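Side-chain contacts in Poly(A) RNA polymerase GLD2 (PDB 6LBK), which probably adds successive adenosine monophosphate units from ATP to the 3' ends of selected cytoplasmic mRNAs and monoadenylates specific microRNAs: residues R82-L87 with K140-R145; P253-T258 with C270-Y275; I326-P331 with N336-V341. The protein carries 1 engineered substitution. All blocks are in the same frame, centred on the assembly; numbering follows the deposited sequence.

Contact 1: R82-L87 with K140-R145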
# COMPACT_ATOMS: atom_id res chain seq x y z
N ARG A 82 21.13 14.18 1.18
CA ARG A 82 22.28 15.05 1.35
C ARG A 82 22.64 15.17 2.82
O ARG A 82 23.82 15.06 3.20
CB ARG A 82 21.91 16.40 0.74
CG ARG A 82 22.98 17.36 0.53
CD ARG A 82 22.36 18.43 -0.28
NE ARG A 82 21.86 19.55 0.51
CZ ARG A 82 22.57 20.66 0.74
NH1 ARG A 82 22.03 21.65 1.44
NH2 ARG A 82 23.82 20.77 0.28
N GLU A 83 21.64 15.39 3.66
CA GLU A 83 21.90 15.62 5.08
C GLU A 83 22.45 14.35 5.75
O GLU A 83 23.41 14.41 6.53
CB GLU A 83 20.61 16.12 5.73
CG GLU A 83 20.79 16.97 6.98
CD GLU A 83 20.72 18.52 6.80
OE1 GLU A 83 19.81 19.06 6.14
OE2 GLU A 83 21.57 19.20 7.38
N ILE A 84 21.87 13.18 5.44
CA ILE A 84 22.26 11.90 6.02
C ILE A 84 23.65 11.51 5.56
O ILE A 84 24.39 10.83 6.29
CB ILE A 84 21.23 10.81 5.66
CG1 ILE A 84 19.97 10.94 6.51
CG2 ILE A 84 21.80 9.39 5.81
CD1 ILE A 84 18.76 10.11 6.00
N GLN A 85 24.04 11.94 4.37
CA GLN A 85 25.33 11.57 3.82
C GLN A 85 26.48 12.16 4.59
O GLN A 85 27.61 11.66 4.47
CB GLN A 85 25.38 11.95 2.35
CG GLN A 85 24.94 10.78 1.48
CD GLN A 85 24.67 11.13 0.03
OE1 GLN A 85 24.70 12.30 -0.36
NE2 GLN A 85 24.42 10.10 -0.78
N LEU A 86 26.25 13.20 5.39
CA LEU A 86 27.28 13.61 6.32
C LEU A 86 27.62 12.49 7.29
O LEU A 86 28.78 12.34 7.69
CB LEU A 86 26.86 14.86 7.08
CG LEU A 86 26.57 16.07 6.18
CD1 LEU A 86 26.28 17.27 7.07
CD2 LEU A 86 27.72 16.35 5.22
N LEU A 87 26.62 11.69 7.67
CA LEU A 87 26.81 10.57 8.58
C LEU A 87 27.22 9.30 7.86
O LEU A 87 28.15 8.61 8.29
CB LEU A 87 25.53 10.32 9.39
CG LEU A 87 25.14 11.46 10.33
CD1 LEU A 87 23.84 11.11 11.00
CD2 LEU A 87 26.24 11.69 11.37
N LYS A 140 19.11 10.79 16.22
CA LYS A 140 19.85 11.80 16.97
C LYS A 140 20.29 12.95 16.07
O LYS A 140 20.34 14.11 16.51
CB LYS A 140 21.04 11.15 17.67
CG LYS A 140 21.49 11.86 18.95
CD LYS A 140 20.43 11.69 20.05
CE LYS A 140 20.08 10.22 20.27
NZ LYS A 140 19.40 9.98 21.58
N HIS A 141 20.61 12.66 14.81
CA HIS A 141 20.93 13.71 13.85
C HIS A 141 19.72 14.62 13.62
O HIS A 141 19.84 15.85 13.65
CB HIS A 141 21.38 13.07 12.53
CG HIS A 141 21.98 14.01 11.53
ND1 HIS A 141 23.26 14.51 11.62
CD2 HIS A 141 21.47 14.52 10.38
CE1 HIS A 141 23.50 15.30 10.60
NE2 HIS A 141 22.43 15.33 9.82
N PHE A 142 18.55 14.03 13.43
CA PHE A 142 17.34 14.82 13.22
C PHE A 142 17.02 15.68 14.44
O PHE A 142 16.56 16.82 14.32
CB PHE A 142 16.16 13.91 12.89
CG PHE A 142 16.20 13.33 11.49
CD1 PHE A 142 17.35 13.41 10.72
CD2 PHE A 142 15.09 12.68 10.96
CE1 PHE A 142 17.38 12.87 9.44
CE2 PHE A 142 15.12 12.15 9.69
CZ PHE A 142 16.27 12.24 8.92
N CYS A 143 17.26 15.14 15.64
CA CYS A 143 16.96 15.88 16.86
C CYS A 143 17.95 17.01 17.11
O CYS A 143 17.55 18.11 17.52
CB CYS A 143 16.93 14.94 18.06
SG CYS A 143 15.73 13.60 17.98
N THR A 144 19.25 16.77 16.90
CA THR A 144 20.25 17.78 17.26
C THR A 144 20.50 18.78 16.13
O THR A 144 20.36 20.00 16.33
CB THR A 144 21.57 17.10 17.67
OG1 THR A 144 22.15 16.41 16.55
CG2 THR A 144 21.34 16.11 18.79
N ARG A 145 20.86 18.30 14.95
CA ARG A 145 21.29 19.21 13.90
C ARG A 145 20.13 19.69 13.04
O ARG A 145 20.13 20.83 12.58
CB ARG A 145 22.40 18.55 13.07
CG ARG A 145 23.63 18.18 13.92
CD ARG A 145 24.41 19.41 14.43
NE ARG A 145 25.42 19.07 15.45
CZ ARG A 145 26.74 19.02 15.25
NH1 ARG A 145 27.25 19.28 14.05
NH2 ARG A 145 27.56 18.70 16.25

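Contact 2: P253-T258 with C270-Y275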
# COMPACT_ATOMS: atom_id res chain seq x y z
N PRO A 253 9.17 -11.85 -15.18
CA PRO A 253 10.04 -11.93 -13.99
C PRO A 253 11.33 -11.14 -14.15
O PRO A 253 11.92 -10.72 -13.15
CB PRO A 253 10.33 -13.44 -13.86
CG PRO A 253 9.55 -14.13 -14.96
CD PRO A 253 9.23 -13.09 -15.99
N GLU A 254 11.75 -10.91 -15.39
CA GLU A 254 12.94 -10.13 -15.71
C GLU A 254 12.85 -8.69 -15.21
O GLU A 254 13.88 -8.10 -14.86
CB GLU A 254 13.13 -10.14 -17.22
CG GLU A 254 11.84 -9.73 -17.92
CD GLU A 254 11.69 -10.35 -19.29
OE1 GLU A 254 12.67 -10.98 -19.78
OE2 GLU A 254 10.58 -10.26 -19.84
N SER A 255 11.65 -8.13 -15.14
CA SER A 255 11.47 -6.74 -14.74
C SER A 255 11.29 -6.60 -13.23
O SER A 255 11.40 -5.49 -12.72
CB SER A 255 10.29 -6.11 -15.50
OG SER A 255 10.44 -6.22 -16.92
N PHE A 256 11.04 -7.71 -12.52
CA PHE A 256 10.86 -7.67 -11.07
C PHE A 256 11.74 -8.68 -10.33
O PHE A 256 11.56 -8.88 -9.13
CB PHE A 256 9.39 -7.89 -10.70
CG PHE A 256 8.43 -7.07 -11.54
CD1 PHE A 256 8.34 -5.71 -11.38
CD2 PHE A 256 7.63 -7.68 -12.49
CE1 PHE A 256 7.47 -4.96 -12.16
CE2 PHE A 256 6.76 -6.94 -13.26
CZ PHE A 256 6.68 -5.58 -13.10
N SER A 257 12.73 -9.29 -11.00
CA SER A 257 13.60 -10.27 -10.35
C SER A 257 14.41 -9.64 -9.22
O SER A 257 14.74 -8.45 -9.24
CB SER A 257 14.54 -10.91 -11.37
OG SER A 257 15.42 -11.82 -10.74
N THR A 258 14.74 -10.46 -8.21
CA THR A 258 15.51 -10.03 -7.05
C THR A 258 16.96 -9.67 -7.36
O THR A 258 17.66 -9.18 -6.47
CB THR A 258 15.49 -11.10 -5.95
OG1 THR A 258 16.15 -12.29 -6.43
CG2 THR A 258 14.09 -11.44 -5.56
N CYS A 270 8.37 1.20 -16.92
CA CYS A 270 8.59 1.69 -18.28
C CYS A 270 8.62 0.55 -19.29
O CYS A 270 8.36 0.77 -20.47
CB CYS A 270 9.90 2.47 -18.39
SG CYS A 270 10.07 3.99 -17.40
N ASN A 271 8.93 -0.67 -18.84
CA ASN A 271 9.06 -1.82 -19.73
C ASN A 271 7.73 -2.54 -19.96
O ASN A 271 7.44 -2.96 -21.09
CB ASN A 271 10.07 -2.81 -19.16
CG ASN A 271 11.44 -2.18 -18.88
OD1 ASN A 271 12.00 -2.37 -17.80
ND2 ASN A 271 11.97 -1.44 -19.85
N VAL A 272 6.91 -2.68 -18.92
CA VAL A 272 5.74 -3.57 -18.98
C VAL A 272 4.60 -2.87 -19.72
O VAL A 272 4.26 -1.73 -19.37
CB VAL A 272 5.32 -3.98 -17.57
CG1 VAL A 272 3.99 -4.72 -17.59
CG2 VAL A 272 6.41 -4.82 -16.92
N PRO A 273 3.99 -3.52 -20.71
CA PRO A 273 2.89 -2.90 -21.47
C PRO A 273 1.57 -2.96 -20.72
O PRO A 273 1.43 -3.73 -19.76
CB PRO A 273 2.85 -3.75 -22.75
CG PRO A 273 3.35 -5.09 -22.32
CD PRO A 273 4.38 -4.83 -21.25
N PRO A 274 0.57 -2.18 -21.14
CA PRO A 274 -0.72 -2.18 -20.44
C PRO A 274 -1.50 -3.46 -20.68
O PRO A 274 -1.28 -4.18 -21.65
CB PRO A 274 -1.47 -0.98 -21.04
CG PRO A 274 -0.45 -0.19 -21.73
CD PRO A 274 0.58 -1.17 -22.21
N TYR A 275 -2.44 -3.72 -19.77
CA TYR A 275 -3.25 -4.93 -19.78
C TYR A 275 -4.65 -4.60 -20.30
O TYR A 275 -5.32 -3.71 -19.77
CB TYR A 275 -3.34 -5.55 -18.38
CG TYR A 275 -3.86 -6.97 -18.38
CD1 TYR A 275 -3.09 -8.01 -18.89
CD2 TYR A 275 -5.11 -7.28 -17.84
CE1 TYR A 275 -3.55 -9.32 -18.89
CE2 TYR A 275 -5.58 -8.60 -17.84
CZ TYR A 275 -4.80 -9.61 -18.36
OH TYR A 275 -5.25 -10.92 -18.37

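Contact 3: I326-P331 with N336-V341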
# COMPACT_ATOMS: atom_id res chain seq x y z
N ILE A 326 -5.54 -13.83 9.18
CA ILE A 326 -5.49 -13.36 7.81
C ILE A 326 -4.08 -13.64 7.29
O ILE A 326 -3.10 -13.40 8.00
CB ILE A 326 -5.85 -11.86 7.71
CG1 ILE A 326 -7.20 -11.60 8.37
CG2 ILE A 326 -5.92 -11.38 6.25
CD1 ILE A 326 -7.70 -10.20 8.19
N CYS A 327 -4.00 -14.22 6.09
CA CYS A 327 -2.74 -14.63 5.47
C CYS A 327 -2.62 -14.01 4.07
O CYS A 327 -3.24 -14.50 3.13
CB CYS A 327 -2.63 -16.14 5.38
SG CYS A 327 -2.57 -16.96 6.96
N VAL A 328 -1.81 -12.97 3.93
CA VAL A 328 -1.49 -12.37 2.63
C VAL A 328 0.02 -12.53 2.37
O VAL A 328 0.84 -12.11 3.18
CB VAL A 328 -1.90 -10.89 2.60
CG1 VAL A 328 -1.74 -10.32 1.21
CG2 VAL A 328 -3.31 -10.72 3.12
N GLU A 329 0.38 -13.21 1.27
CA GLU A 329 1.77 -13.50 0.97
C GLU A 329 2.46 -12.26 0.39
O GLU A 329 2.03 -11.72 -0.62
CB GLU A 329 1.89 -14.66 -0.01
CG GLU A 329 3.33 -15.10 -0.31
CD GLU A 329 3.46 -16.07 -1.50
OE1 GLU A 329 4.16 -17.11 -1.38
OE2 GLU A 329 2.87 -15.80 -2.57
N GLU A 330 3.53 -11.79 1.05
CA GLU A 330 4.35 -10.77 0.41
C GLU A 330 4.86 -11.36 -0.91
O GLU A 330 5.22 -12.54 -0.95
CB GLU A 330 5.50 -10.36 1.35
CG GLU A 330 5.92 -8.89 1.34
CD GLU A 330 6.70 -8.43 0.09
OE1 GLU A 330 7.44 -9.25 -0.50
OE2 GLU A 330 6.58 -7.23 -0.30
N PRO A 331 4.82 -10.60 -2.01
CA PRO A 331 5.21 -11.19 -3.31
C PRO A 331 6.71 -11.41 -3.50
O PRO A 331 7.09 -12.29 -4.29
CB PRO A 331 4.65 -10.21 -4.34
CG PRO A 331 4.41 -8.96 -3.62
CD PRO A 331 4.20 -9.28 -2.16
N ASN A 336 3.66 -12.92 6.13
CA ASN A 336 2.26 -12.50 6.26
C ASN A 336 2.19 -10.99 6.47
O ASN A 336 2.62 -10.49 7.51
CB ASN A 336 1.59 -13.23 7.42
CG ASN A 336 0.12 -12.89 7.54
OD1 ASN A 336 -0.49 -12.32 6.62
ND2 ASN A 336 -0.48 -13.24 8.67
N THR A 337 1.64 -10.26 5.48
CA THR A 337 1.53 -8.81 5.61
C THR A 337 0.46 -8.40 6.62
O THR A 337 0.58 -7.33 7.24
CB THR A 337 1.20 -8.18 4.26
OG1 THR A 337 -0.13 -8.56 3.90
CG2 THR A 337 2.20 -8.62 3.20
N ALA A 338 -0.58 -9.21 6.79
CA ALA A 338 -1.64 -8.93 7.74
C ALA A 338 -1.35 -9.54 9.10
O ALA A 338 -2.27 -9.71 9.92
CB ALA A 338 -2.99 -9.44 7.22
N ARG A 339 -0.09 -9.88 9.35
CA ARG A 339 0.35 -10.44 10.62
C ARG A 339 -0.09 -9.60 11.80
O ARG A 339 -0.18 -10.12 12.91
CB ARG A 339 1.87 -10.56 10.58
CG ARG A 339 2.53 -11.21 11.78
CD ARG A 339 4.04 -11.43 11.53
NE ARG A 339 4.34 -12.67 10.81
CZ ARG A 339 5.04 -12.75 9.68
NH1 ARG A 339 5.54 -11.66 9.12
NH2 ARG A 339 5.24 -13.94 9.10
N ALA A 340 -0.37 -8.31 11.59
CA ALA A 340 -0.82 -7.42 12.66
C ALA A 340 -2.22 -7.75 13.16
O ALA A 340 -2.60 -7.28 14.23
CB ALA A 340 -0.78 -5.97 12.17
N VAL A 341 -3.01 -8.50 12.40
CA VAL A 341 -4.36 -8.86 12.83
C VAL A 341 -4.24 -10.14 13.65
O VAL A 341 -4.25 -11.25 13.12
CB VAL A 341 -5.30 -9.02 11.65
CG1 VAL A 341 -6.69 -9.36 12.17
CG2 VAL A 341 -5.30 -7.78 10.78

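Contact 1: R82-L87 with K140-R145
His141 CG lies anti to the backbone N (chi1 -170°), which turns the imidazole toward helix 67-85, and Leu87 CG, anti to its own carbonyl carbon (chi1 -65°), brings the leucine branches to that ring. The contact joins the C-terminal ends of helices 67-85 and 128-144 in the palm of the nucleotidyltransferase fold, where both helices lie against the five-stranded mixed sheet. Leu87 sits over one face of the imidazole in a CH-pi contact, CG 4.2 Å from the ring centroid and 28° off the normal. Its CD1 branch presses closer toward the root of the ring, 3.5 Å from His141 CG. Arg145 CB, from one helical turn on, also lies over a face of the ring, 4.2 Å above the plane and offset toward the rim. At the ring edge, in plane, lies Glu83 CG, 3.7 Å from His141 NE2. Glu83 bends at its second torsion, and its carboxylate OE1 is hydrogen-bonded to Tyr149 OH and Gln79 NE2; OE2 stays 4.7 Å from His141 NE2, a separation at which the negative charge might still favour a protonated imidazole without forming a salt bridge. Deeper in, Ile84 CG1 comes within 4.4 Å of Phe142 CE1 at an oblique angle to the ring. Ile84 also rests on Leu93 of strand 91-96, and Phe142 packs on strand 150-156 and edge-to-face with Phe165, so this pair bridges the two helices where they meet the sheet. On the second helix, Thr144 folds its hydroxyl back to Lys140: OG1 donates to Lys140 O at 2.9 Å, on the face of that carbonyl opposite the one used by Thr144 N.

Contact 2: P253-T258 with C270-Y275
The Phe256 ring has the CB of its neighbour Ser255 over the centre of one face, 4.2 Å above the plane, and meets Val272 obliquely at its far end. There Phe256 CZ lies 3.9 Å from Val272 CG2, and the two side chains cross at about a right angle. Phe256 CG lies anti to the carbonyl carbon (chi1 -46°), which carries the ring tip across to the 270-275 segment although the side chain does not start out in that direction. Val272 answers with CG2, the methyl beside its backbone N. Segment 253-258 contains the short helix 253-256, and segment 270-275 starts at the end of helix 268-271 and continues as an extended chain; both belong to the helical domain that partners the palm in noncanonical poly(A) polymerases. Phe256 and Val272 are both buried, and both also touch Leu248 and Thr192, so the pair packs against helices 248-251 and 182-194. Phe256 touches Ala268 of helix 268-271 as well. Nearer the surface the packing thins: Ser255 OG approaches Asn271 CB at 4.1 Å and Val272 CG2 at 4.3 Å, van der Waals contacts alone. Val272 is further covered by Leu196 and Tyr252.

Contact 3: I326-P331 with N336-V341
Asn336 OD1 is gripped by two backbone N-H groups, Val328 N across the contact and Ala338 N two residues on, each 3.1 Å from it; the second makes an Asx turn. The donors approach from opposite faces of the amide plane, and both lie well out of it. Segments 326-331 and 336-341, with the short loop between, probably correspond to the nucleotide recognition motif of Cid1-like polymerases. With CG anti to the backbone N (chi1 -177°), the amide reaches the backbone of Ile326 and Val328, donating to one and accepting from the other, somewhat as a neighbouring strand would. Its ND2 donates to Ile326 O at 2.7 Å, bent (139° at the hydrogen), in the plane of the Ile326 carbonyl though tilted from the amide plane of Asn336. Glu329 and Asn336 form a single backbone bridge alongside. The following residue extends the pairing: Thr337 N donates to Val328 O at 3.1 Å. Thr337 OG1 packs on Val328 CB while hydrogen-bonding Ser228 of helix 226-239. Glu330, lying across Thr337 CG2, sends OE2 to Tyr227 and Asn186. Ile326 packs on the turns, its CG2 3.6 Å from Ala338 CB and its CD1 4.2 Å from Val341 CG1.

How the contacts relate
From the N terminus the three contacts follow in series; none nests or crosses. Contact 1 closes the longest excursion, 52 residues that leave helix 67-85, supply strands 91-96 and 110-116 and return along helix 128-144; both its segments belong to the palm. Contact 2 closes an 11-residue loop between two short helices of the helical domain. Contact 3 closes the shortest, four residues between strand 328-329 and the turns that lead to helix 344-363, and joins that strand to those turns. Contacts 2 and 3 approach to about 7 Å between nearest atoms without touching, and helix 182-194 is common to the surroundings of both. Contact 1 stands apart, its centre about 36 Å and 34 Å from those of contacts 2 and 3.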